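Local coordinates for small TOPRIM domain protein (Geobacillus stearothermophilus, PDB 2FCJ), which is of unknown function but consists largely of a Toprim domain, a catalytic domain shared by topoisomerases, primases and related nucleases, and so probably acts on nucleic acids, at residues A[22-27]-A[107-112]; A[39-44]-A[71-76]; A[54-59]-A[80-85]; A[58-63]-A[86-91]. All coordinates share one frame; numbering follows the deposited sequence. Where two conformers were deposited one is given.

Contact 1 of 4, residues A[22-27]-A[107-112]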
# COMPACT_ATOMS: atom_id res chain seq x y z
N VAL A 22 -7.96 1.12 -8.92
CA VAL A 22 -7.14 1.93 -9.82
C VAL A 22 -6.12 1.13 -10.60
O VAL A 22 -5.60 1.59 -11.61
CB VAL A 22 -6.50 3.16 -9.15
CG1 VAL A 22 -7.50 3.85 -8.24
CG2 VAL A 22 -5.26 2.78 -8.38
N LEU A 23 -5.82 -0.08 -10.12
CA LEU A 23 -4.73 -0.85 -10.69
C LEU A 23 -5.09 -1.52 -12.00
O LEU A 23 -6.22 -1.95 -12.20
CB LEU A 23 -4.24 -1.90 -9.69
CG LEU A 23 -3.43 -1.35 -8.53
CD1 LEU A 23 -3.23 -2.39 -7.44
CD2 LEU A 23 -2.12 -0.83 -9.05
N ASN A 24 -4.11 -1.59 -12.90
CA ASN A 24 -4.31 -2.26 -14.18
C ASN A 24 -3.39 -3.46 -14.37
O ASN A 24 -3.19 -3.93 -15.49
CB ASN A 24 -4.13 -1.27 -15.33
CG ASN A 24 -4.65 -1.81 -16.66
OD1 ASN A 24 -5.69 -2.46 -16.71
ND2 ASN A 24 -3.92 -1.54 -17.73
N GLU A 25 -2.78 -3.91 -13.28
CA GLU A 25 -2.04 -5.17 -13.27
C GLU A 25 -2.39 -5.91 -11.97
O GLU A 25 -2.86 -5.29 -11.01
CB GLU A 25 -0.54 -4.87 -13.33
CG GLU A 25 0.00 -4.01 -12.17
CD GLU A 25 1.51 -3.85 -12.21
OE1 GLU A 25 2.19 -4.90 -12.33
OE2 GLU A 25 2.03 -2.72 -12.07
N PRO A 26 -2.21 -7.24 -11.95
CA PRO A 26 -2.46 -7.98 -10.72
C PRO A 26 -1.43 -7.64 -9.63
O PRO A 26 -0.24 -7.59 -9.89
CB PRO A 26 -2.32 -9.44 -11.15
CG PRO A 26 -1.49 -9.40 -12.36
CD PRO A 26 -1.82 -8.13 -13.06
N VAL A 27 -1.92 -7.26 -8.46
CA VAL A 27 -1.06 -6.90 -7.35
C VAL A 27 -1.71 -7.51 -6.15
O VAL A 27 -2.93 -7.47 -6.03
CB VAL A 27 -1.01 -5.35 -7.19
CG1 VAL A 27 -0.32 -4.97 -5.88
CG2 VAL A 27 -0.34 -4.69 -8.38
N ASP A 107 1.14 -0.16 -13.06
CA ASP A 107 0.14 0.05 -14.12
C ASP A 107 -1.17 0.45 -13.49
O ASP A 107 -1.75 -0.31 -12.71
CB ASP A 107 -0.11 -1.26 -14.87
CG ASP A 107 1.05 -1.68 -15.73
OD1 ASP A 107 2.06 -0.96 -15.78
OD2 ASP A 107 0.94 -2.73 -16.40
N VAL A 108 -1.68 1.62 -13.88
CA VAL A 108 -2.99 2.06 -13.41
C VAL A 108 -3.93 2.23 -14.60
O VAL A 108 -3.49 2.44 -15.73
CB VAL A 108 -2.88 3.38 -12.62
CG1 VAL A 108 -1.85 3.21 -11.51
CG2 VAL A 108 -2.46 4.53 -13.53
N ARG A 109 -5.22 2.09 -14.34
CA ARG A 109 -6.26 2.34 -15.35
C ARG A 109 -6.29 3.82 -15.78
O ARG A 109 -6.29 4.72 -14.94
CB ARG A 109 -7.62 1.93 -14.81
CG ARG A 109 -7.73 0.44 -14.46
CD ARG A 109 -9.10 0.11 -13.88
NE ARG A 109 -10.18 0.37 -14.83
CZ ARG A 109 -10.52 -0.45 -15.82
NH1 ARG A 109 -9.85 -1.58 -16.02
NH2 ARG A 109 -11.53 -0.13 -16.62
N ILE A 110 -6.31 4.07 -17.09
CA ILE A 110 -6.46 5.44 -17.58
C ILE A 110 -7.70 6.12 -17.03
O ILE A 110 -7.68 7.31 -16.70
CB ILE A 110 -6.51 5.51 -19.12
CG1 ILE A 110 -5.13 5.22 -19.71
CG2 ILE A 110 -6.98 6.88 -19.58
CD1 ILE A 110 -5.19 4.25 -20.87
N GLU A 111 -8.79 5.37 -16.90
CA GLU A 111 -10.02 5.89 -16.33
C GLU A 111 -9.83 6.41 -14.90
O GLU A 111 -10.59 7.27 -14.43
CB GLU A 111 -11.09 4.80 -16.38
CG GLU A 111 -11.39 4.29 -17.79
CD GLU A 111 -10.37 3.28 -18.34
OE1 GLU A 111 -9.43 2.87 -17.62
OE2 GLU A 111 -10.52 2.89 -19.52
N SER A 112 -8.83 5.90 -14.20
CA SER A 112 -8.57 6.34 -12.85
C SER A 112 -7.93 7.73 -12.83
O SER A 112 -8.00 8.42 -11.82
CB SER A 112 -7.73 5.32 -12.09
OG SER A 112 -8.52 4.19 -11.76
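Glu25 OE2 takes two partners: the backbone N of Asp107, 2.9 Å away in a nearly straight bond (168° at the hydrogen), and the ammonium group of Lys6, with which it forms a salt bridge. Asp107 N arrives on the anti side of the carboxylate, 26° out of its plane. Glu25 gets there by placing CG between its own backbone N and carbonyl carbon (chi1 59°) and extending from that point, which brings Glu25 CG to 3.9 Å from Asp107 CB. The two acidic side chains cross at about a right angle, with Glu25 OE2 and Asp107 OD1 4.1 Å apart; Lys6 probably offsets part of this like-charge approach. Elsewhere the backbones do the work. Asn24 N donates to Asp107 O over 2.7 Å from above the carbonyl plane, and Arg109 N donates to Val22 O at 2.8 Å. These two bonds flank Leu23 and Val108 in a single isolated bridge. Val22 O also receives a CA-H contact, 3.2 Å from Val108 CA. Beside it the aliphatic part of Arg109 lies along segment 22-27, Arg109 CG standing 3.6 Å from Leu23 O. Val22 ends helix 13-22, so the bridge ties the loop leading to strand 28-31 to the tail beyond helix 94-103, on which Val22 and Val108 both meet Leu101.

Contact 2 of 4, residues A[39-44]-A[71-76]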
# COMPACT_ATOMS: atom_id res chain seq x y z
N ALA A 39 4.45 -10.41 15.36
CA ALA A 39 4.63 -11.78 14.88
C ALA A 39 3.97 -12.00 13.52
O ALA A 39 4.53 -12.65 12.64
CB ALA A 39 4.08 -12.78 15.90
N ARG A 40 2.77 -11.45 13.32
CA ARG A 40 2.13 -11.55 12.01
C ARG A 40 2.90 -10.78 10.94
O ARG A 40 3.06 -11.24 9.81
CB ARG A 40 0.67 -11.07 12.08
CG ARG A 40 -0.27 -11.97 12.90
CD ARG A 40 -1.70 -11.45 12.84
NE ARG A 40 -2.19 -11.35 11.47
CZ ARG A 40 -3.04 -12.21 10.91
NH1 ARG A 40 -3.41 -12.06 9.65
NH2 ARG A 40 -3.52 -13.22 11.62
N LEU A 41 3.47 -9.64 11.32
CA LEU A 41 4.30 -8.88 10.40
C LEU A 41 5.58 -9.62 10.02
O LEU A 41 5.97 -9.63 8.87
CB LEU A 41 4.63 -7.52 11.01
CG LEU A 41 5.20 -6.49 10.05
CD1 LEU A 41 4.37 -6.45 8.76
CD2 LEU A 41 5.25 -5.13 10.70
N GLU A 42 6.23 -10.24 11.00
CA GLU A 42 7.41 -11.05 10.71
C GLU A 42 7.07 -12.19 9.77
O GLU A 42 7.82 -12.47 8.83
CB GLU A 42 8.02 -11.61 12.01
CG GLU A 42 9.22 -12.52 11.81
CD GLU A 42 9.79 -13.04 13.12
OE1 GLU A 42 9.14 -12.86 14.16
OE2 GLU A 42 10.89 -13.63 13.09
N GLU A 43 5.95 -12.87 10.02
CA GLU A 43 5.51 -13.94 9.14
C GLU A 43 5.30 -13.43 7.72
O GLU A 43 5.71 -14.07 6.75
CB GLU A 43 4.20 -14.54 9.65
CG GLU A 43 4.34 -15.44 10.85
CD GLU A 43 3.05 -16.18 11.15
OE1 GLU A 43 2.03 -15.90 10.49
OE2 GLU A 43 3.06 -17.06 12.04
N LEU A 44 4.61 -12.30 7.61
CA LEU A 44 4.39 -11.69 6.31
C LEU A 44 5.72 -11.37 5.61
O LEU A 44 5.88 -11.64 4.43
CB LEU A 44 3.56 -10.43 6.47
CG LEU A 44 3.07 -9.75 5.21
CD1 LEU A 44 2.17 -10.69 4.43
CD2 LEU A 44 2.34 -8.47 5.60
N ARG A 71 9.23 -0.03 9.80
CA ARG A 71 10.65 0.29 9.71
C ARG A 71 11.48 -0.62 10.61
O ARG A 71 12.61 -0.99 10.27
CB ARG A 71 10.88 1.77 10.04
CG ARG A 71 10.43 2.72 8.94
CD ARG A 71 11.10 4.07 9.10
NE ARG A 71 10.75 4.65 10.39
CZ ARG A 71 9.69 5.41 10.60
NH1 ARG A 71 8.90 5.72 9.59
NH2 ARG A 71 9.46 5.91 11.81
N ARG A 72 10.84 -1.08 11.70
CA ARG A 72 11.48 -1.96 12.68
C ARG A 72 11.38 -3.44 12.27
O ARG A 72 12.36 -4.18 12.36
CB ARG A 72 10.87 -1.72 14.06
CG ARG A 72 11.35 -2.67 15.17
CD ARG A 72 10.80 -2.26 16.55
NE ARG A 72 9.34 -2.16 16.56
CZ ARG A 72 8.51 -3.18 16.76
NH1 ARG A 72 8.99 -4.40 16.98
NH2 ARG A 72 7.19 -2.99 16.74
N MET A 73 10.20 -3.87 11.83
CA MET A 73 9.92 -5.30 11.58
C MET A 73 10.08 -5.75 10.12
O MET A 73 10.25 -6.94 9.83
CB MET A 73 8.50 -5.66 12.06
CG MET A 73 8.25 -5.48 13.55
SD MET A 73 9.19 -6.65 14.56
CE MET A 73 8.70 -8.23 13.84
N PHE A 74 9.91 -4.81 9.19
CA PHE A 74 9.78 -5.17 7.78
C PHE A 74 10.45 -4.08 6.96
O PHE A 74 9.80 -3.40 6.17
CB PHE A 74 8.30 -5.28 7.44
CG PHE A 74 7.99 -6.03 6.14
CD1 PHE A 74 9.00 -6.42 5.25
CD2 PHE A 74 6.68 -6.32 5.81
CE1 PHE A 74 8.67 -7.10 4.05
CE2 PHE A 74 6.36 -6.97 4.63
CZ PHE A 74 7.36 -7.37 3.77
N PRO A 75 11.76 -3.89 7.15
CA PRO A 75 12.47 -2.79 6.50
C PRO A 75 12.51 -2.92 4.97
O PRO A 75 12.73 -1.93 4.28
CB PRO A 75 13.88 -2.91 7.11
CG PRO A 75 13.99 -4.34 7.54
CD PRO A 75 12.63 -4.67 8.05
N GLU A 76 12.17 -4.10 4.46
CA GLU A 76 12.23 -4.38 3.02
C GLU A 76 11.13 -3.64 2.30
O GLU A 76 11.23 -3.41 1.09
CB GLU A 76 12.06 -5.89 2.77
CG GLU A 76 13.21 -6.73 3.25
CD GLU A 76 12.96 -7.37 4.60
OE1 GLU A 76 12.28 -6.76 5.46
OE2 GLU A 76 13.46 -8.48 4.82
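Leu41 and Met73 make the closest apolar contact between helix 38-47 and the end of helix 61-73. Leu41 adopts two conformers; in one of them CD2 lies 3.6 Å from Met73 CB while its other methyl turns to Phe74. Met73 is bent at both chi2 (-67°) and chi3, a fold that carries the terminal methyl across to helix 38-47 and leaves Met73 CE 3.9 Å from Glu42 CB. The aromatic contacts come next. In that same conformer Leu41 CD1 approaches the Phe74 ring at its edge, near the ring plane, 3.7 Å from Phe74 CD2. Leu44 CG comes in obliquely, 4.3 Å from Phe74 CE2. Both helices lie against the parallel sheet of the Toprim fold: helix 61-73 is the connection of the beta-alpha-beta crossover from strand 52-56 to strand 78-80, and Leu44 and Phe74 both reach Ile9 on strand 6-10. Phe74, the first residue to leave helical geometry, thus fills the angle between helix 38-47 and the sheet. At the border of this apolar patch Arg72 forms a salt bridge with Asp38. In a separate, nonpolar contact Met73 CG packs on one face of the Arg72 guanidinium, 3.6 Å above its plane and offset toward the rim.

Contact 3 of 4, residues A[54-59]-A[80-85]; sequences YLLADA and LYIDRA
Leu80 turns its isobutyl group against Tyr54. With CG anti to its own carbonyl carbon (chi1 -63°) and the chain extended at chi2, Leu80 CD1 comes within 3.8 Å of Tyr54 CD1, an oblique approach to the ring. Tyr54 is held elsewhere too: its OH bonds to Asp52, and its ring meets Phe106 edge-to-face. Leu56 sets CG anti to the backbone N (chi1 176°), so that CD1 swings over to segment 80-85, 4.1 Å from Leu80 CB and 4.2 Å from Ile82 CG2. Ile82 presents that methyl by putting its longer branch, CG1, between backbone N and carbonyl carbon (chi1 58°). Replacing Leu80 by alanine would probably open a gap beside the Tyr54 ring and deprive Leu101 of helix 94-103 of a packing partner. Beneath the side chains, Leu80 N donates to Leu55 O over 2.8 Å, nearly straight. Farther along, where the two segments run on past the sheet, a water takes over: it donates to Ala57 O at 2.7 Å and weakly accepts from Ile82 N. At the outer end Ala59 CB rests 3.7 Å from Arg84 CB. Backbone pairing in an apolar core thus gives way to a water link across a local opening that closes again at Ala59.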
# COMPACT_ATOMS: atom_id res chain seq x y z
N TYR A 54 5.33 -2.74 -0.94
CA TYR A 54 5.09 -1.33 -0.68
C TYR A 54 4.12 -1.22 0.47
O TYR A 54 3.20 -2.04 0.58
CB TYR A 54 4.49 -0.65 -1.91
CG TYR A 54 5.35 -0.76 -3.15
CD1 TYR A 54 6.19 0.27 -3.51
CD2 TYR A 54 5.36 -1.91 -3.91
CE1 TYR A 54 6.99 0.17 -4.65
CE2 TYR A 54 6.14 -2.01 -5.05
CZ TYR A 54 6.96 -0.97 -5.40
OH TYR A 54 7.73 -1.08 -6.53
N LEU A 55 4.29 -0.19 1.29
CA LEU A 55 3.34 0.17 2.33
C LEU A 55 2.76 1.55 2.04
O LEU A 55 3.50 2.53 1.92
CB LEU A 55 4.05 0.20 3.69
CG LEU A 55 3.18 0.70 4.84
CD1 LEU A 55 2.06 -0.26 5.19
CD2 LEU A 55 4.05 0.97 6.05
N LEU A 56 1.43 1.61 1.95
CA LEU A 56 0.70 2.86 1.72
C LEU A 56 -0.22 3.15 2.90
O LEU A 56 -1.25 2.50 3.05
CB LEU A 56 -0.12 2.76 0.43
CG LEU A 56 -1.02 3.96 0.09
CD1 LEU A 56 -0.20 5.23 -0.13
CD2 LEU A 56 -1.93 3.66 -1.09
N ALA A 57 0.19 4.08 3.77
CA ALA A 57 -0.52 4.35 5.00
C ALA A 57 -1.00 5.78 4.99
O ALA A 57 -0.43 6.63 4.30
CB ALA A 57 0.40 4.13 6.20
N ASP A 58 -1.97 6.09 5.84
CA ASP A 58 -2.48 7.44 5.95
C ASP A 58 -1.38 8.36 6.46
O ASP A 58 -0.56 7.98 7.30
CB ASP A 58 -3.68 7.47 6.90
CG ASP A 58 -4.86 6.68 6.38
OD1 ASP A 58 -5.05 6.61 5.15
OD2 ASP A 58 -5.65 6.18 7.21
N ALA A 59 -1.40 9.60 5.98
CA ALA A 59 -0.58 10.64 6.56
C ALA A 59 -1.29 11.19 7.79
O ALA A 59 -1.88 12.27 7.75
CB ALA A 59 -0.34 11.75 5.55
N LEU A 80 5.21 4.28 0.48
CA LEU A 80 4.55 5.19 -0.45
C LEU A 80 3.71 6.17 0.34
O LEU A 80 3.20 5.84 1.41
CB LEU A 80 3.64 4.42 -1.39
CG LEU A 80 4.36 3.42 -2.29
CD1 LEU A 80 3.36 2.76 -3.21
CD2 LEU A 80 5.43 4.14 -3.09
N TYR A 81 3.60 7.39 -0.17
CA TYR A 81 2.99 8.47 0.58
C TYR A 81 2.00 9.17 -0.33
O TYR A 81 2.32 9.46 -1.48
CB TYR A 81 4.06 9.48 1.02
CG TYR A 81 5.14 8.90 1.91
CD1 TYR A 81 4.99 8.86 3.29
CD2 TYR A 81 6.33 8.42 1.36
CE1 TYR A 81 5.99 8.35 4.10
CE2 TYR A 81 7.30 7.85 2.16
CZ TYR A 81 7.13 7.83 3.52
OH TYR A 81 8.14 7.32 4.31
N ILE A 82 0.79 9.36 0.15
CA ILE A 82 -0.04 10.40 -0.40
C ILE A 82 0.39 11.77 0.10
O ILE A 82 1.16 11.89 1.06
CB ILE A 82 -1.53 10.17 -0.13
CG1 ILE A 82 -1.80 10.08 1.36
CG2 ILE A 82 -2.03 8.91 -0.85
CD1 ILE A 82 -3.20 10.47 1.72
N ASP A 83 -0.07 12.80 -0.60
CA ASP A 83 0.22 14.18 -0.22
C ASP A 83 -0.40 14.35 1.15
O ASP A 83 -1.60 14.13 1.31
CB ASP A 83 -0.46 15.09 -1.24
CG ASP A 83 -0.17 16.58 -1.02
OD1 ASP A 83 0.29 16.98 0.07
OD2 ASP A 83 -0.48 17.37 -1.95
N ARG A 84 0.39 14.76 2.13
CA ARG A 84 -0.15 14.85 3.48
C ARG A 84 -1.25 15.93 3.54
O ARG A 84 -2.01 16.00 4.51
CB ARG A 84 0.94 15.09 4.52
CG ARG A 84 1.67 16.41 4.36
CD ARG A 84 2.87 16.53 5.29
NE ARG A 84 4.01 15.72 4.90
CZ ARG A 84 4.96 16.12 4.06
NH1 ARG A 84 4.89 17.31 3.48
NH2 ARG A 84 5.98 15.32 3.78
N ALA A 85 -1.41 16.67 2.44
CA ALA A 85 -2.51 17.63 2.31
C ALA A 85 -3.88 16.98 2.09
O ALA A 85 -4.92 17.61 2.28
CB ALA A 85 -2.22 18.65 1.21
O HOH W 1 1.03 8.70 3.23

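Contact 4 of 4, residues A[58-63]-A[86-91]; sequences DADEAG and YREVAA
The guanidinium of Arg87 has the CB of Asp60 at its edge, near its plane, with Asp60 CB 4.4 Å from Arg87 NE. One of its faces carries Glu88 OE2, 3.9 Å above the plane and offset toward the rim; this is a long salt bridge of charges alone, as no N-H points at the oxygen. Arg87 keeps its chain extended from CG to NE and lays Arg87 CG 3.7 Å from Ala59 O. The carboxylates of Asp58 and Glu88 are turned 40° against each other. Asp58 OD1 accepts from Val89 N over 2.8 Å, the donor arriving on the anti side and 31° out of the carboxylate plane. A water lies 2.8 Å from the same Asp58 OD1 and accepts from Ala90 N, so that the carboxylate meets the first amides of the helical turn at 89-91. Asp58 and Asp60 form the Asp-Ala-Asp sequence that follows strand 52-56, consistent with the DxD motif of Toprim domains, whose acidic residues bind metal in relatives. A leucine in place of Asp58 would probably leave Val89 N without its acceptor and release the bridging water. Between the two acids, Ala59 centres an inverse gamma turn, and its N makes a weak bond to Arg87 O. Asp60, with CG between backbone N and carbonyl carbon (chi1 67°), turns back to cap helix 61-73: its OD1 accepts from Gly63 N at 2.9 Å, and Ala62 in the first turn touches Glu11.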
# COMPACT_ATOMS: atom_id res chain seq x y z
N ASP A 58 -1.97 6.09 5.84
CA ASP A 58 -2.48 7.44 5.95
C ASP A 58 -1.38 8.36 6.46
O ASP A 58 -0.56 7.98 7.30
CB ASP A 58 -3.68 7.47 6.90
CG ASP A 58 -4.86 6.68 6.38
OD1 ASP A 58 -5.05 6.61 5.15
OD2 ASP A 58 -5.65 6.18 7.21
N ALA A 59 -1.40 9.60 5.98
CA ALA A 59 -0.58 10.64 6.56
C ALA A 59 -1.29 11.19 7.79
O ALA A 59 -1.88 12.27 7.75
CB ALA A 59 -0.34 11.75 5.55
N ASP A 60 -1.31 10.38 8.85
CA ASP A 60 -1.84 10.74 10.16
C ASP A 60 -1.19 9.87 11.23
O ASP A 60 -0.23 9.15 10.93
CB ASP A 60 -3.37 10.65 10.21
CG ASP A 60 -3.90 9.22 10.08
OD1 ASP A 60 -3.14 8.24 10.28
OD2 ASP A 60 -5.12 9.08 9.82
N GLU A 61 -1.67 9.94 12.46
CA GLU A 61 -0.98 9.31 13.59
C GLU A 61 -0.98 7.78 13.49
O GLU A 61 0.07 7.12 13.56
CB GLU A 61 -1.62 9.76 14.92
CG GLU A 61 -1.98 11.25 14.95
CD GLU A 61 -3.20 11.57 14.05
OE1 GLU A 61 -4.51 11.18 14.86
OE2 GLU A 61 -3.28 12.21 12.99
N ALA A 62 -2.16 7.21 13.24
CA ALA A 62 -2.27 5.78 13.12
C ALA A 62 -1.36 5.30 12.00
O ALA A 62 -0.73 4.25 12.12
CB ALA A 62 -3.70 5.38 12.87
N GLY A 63 -1.32 6.06 10.91
CA GLY A 63 -0.52 5.70 9.75
C GLY A 63 0.96 5.70 10.09
O GLY A 63 1.69 4.79 9.71
N TYR A 86 -3.88 15.70 1.73
CA TYR A 86 -5.14 14.95 1.63
C TYR A 86 -5.32 14.04 2.87
O TYR A 86 -6.43 13.62 3.18
CB TYR A 86 -5.21 14.15 0.31
CG TYR A 86 -5.60 14.95 -0.95
CD1 TYR A 86 -6.88 15.48 -1.11
CD2 TYR A 86 -4.75 15.02 -2.05
CE1 TYR A 86 -7.25 16.18 -2.28
CE2 TYR A 86 -5.11 15.69 -3.22
CZ TYR A 86 -6.35 16.27 -3.34
OH TYR A 86 -6.68 16.94 -4.51
N ARG A 87 -4.24 13.78 3.60
CA ARG A 87 -4.32 13.16 4.92
C ARG A 87 -4.49 11.63 4.90
O ARG A 87 -3.64 10.89 5.39
CB ARG A 87 -5.46 13.77 5.73
CG ARG A 87 -5.32 13.57 7.23
CD ARG A 87 -6.56 14.04 7.97
NE ARG A 87 -6.66 13.44 9.30
CZ ARG A 87 -7.63 13.70 10.17
NH1 ARG A 87 -7.65 13.11 11.35
NH2 ARG A 87 -8.60 14.55 9.84
N GLU A 88 -5.64 11.19 4.39
CA GLU A 88 -5.99 9.76 4.37
C GLU A 88 -6.11 9.24 2.95
O GLU A 88 -6.65 9.91 2.07
CB GLU A 88 -7.34 9.55 5.08
CG GLU A 88 -7.32 9.82 6.57
CD GLU A 88 -8.71 9.79 7.18
OE1 GLU A 88 -9.59 9.07 6.63
OE2 GLU A 88 -8.96 10.53 8.16
N VAL A 89 -5.70 7.99 2.75
CA VAL A 89 -5.82 7.34 1.46
C VAL A 89 -7.28 7.36 1.02
O VAL A 89 -7.60 7.56 -0.15
CB VAL A 89 -5.32 5.89 1.56
CG1 VAL A 89 -5.53 5.16 0.25
CG2 VAL A 89 -3.85 5.88 1.95
N ALA A 90 -8.18 7.21 2.00
CA ALA A 90 -9.62 7.21 1.74
C ALA A 90 -10.12 8.56 1.23
O ALA A 90 -11.14 8.63 0.55
CB ALA A 90 -10.38 6.82 3.00
N ALA A 91 -9.45 9.64 1.62
CA ALA A 91 -9.92 10.98 1.31
C ALA A 91 -9.40 11.43 -0.06
O ALA A 91 -10.03 12.25 -0.74
CB ALA A 91 -9.48 11.96 2.39
O HOH W 2 -7.68 5.87 4.45

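Overall arrangement
Contact 3 is the buried one, nearest the centre of the chain, whereas contact 4 lies at the surface and contacts 1 and 2 are partly buried on opposite sides of that centre. Contacts 3 and 4 share Asp58 and Ala59 and touch directly through Ile82 CD1, forming one continuous region where strands 52-56 and 78-80 give way to loops. Contacts 2 and 4 use the two ends of helix 61-73, one its apolar exit, the other its capped start. Chemistry follows position: contact 2 is hydrophobic packing, contact 3 mixes leucine packing with one strand bond, contact 1 joins two backbone bonds to one carboxylate-amide bond, and contact 4 rests chiefly on an aspartate accepting an amide.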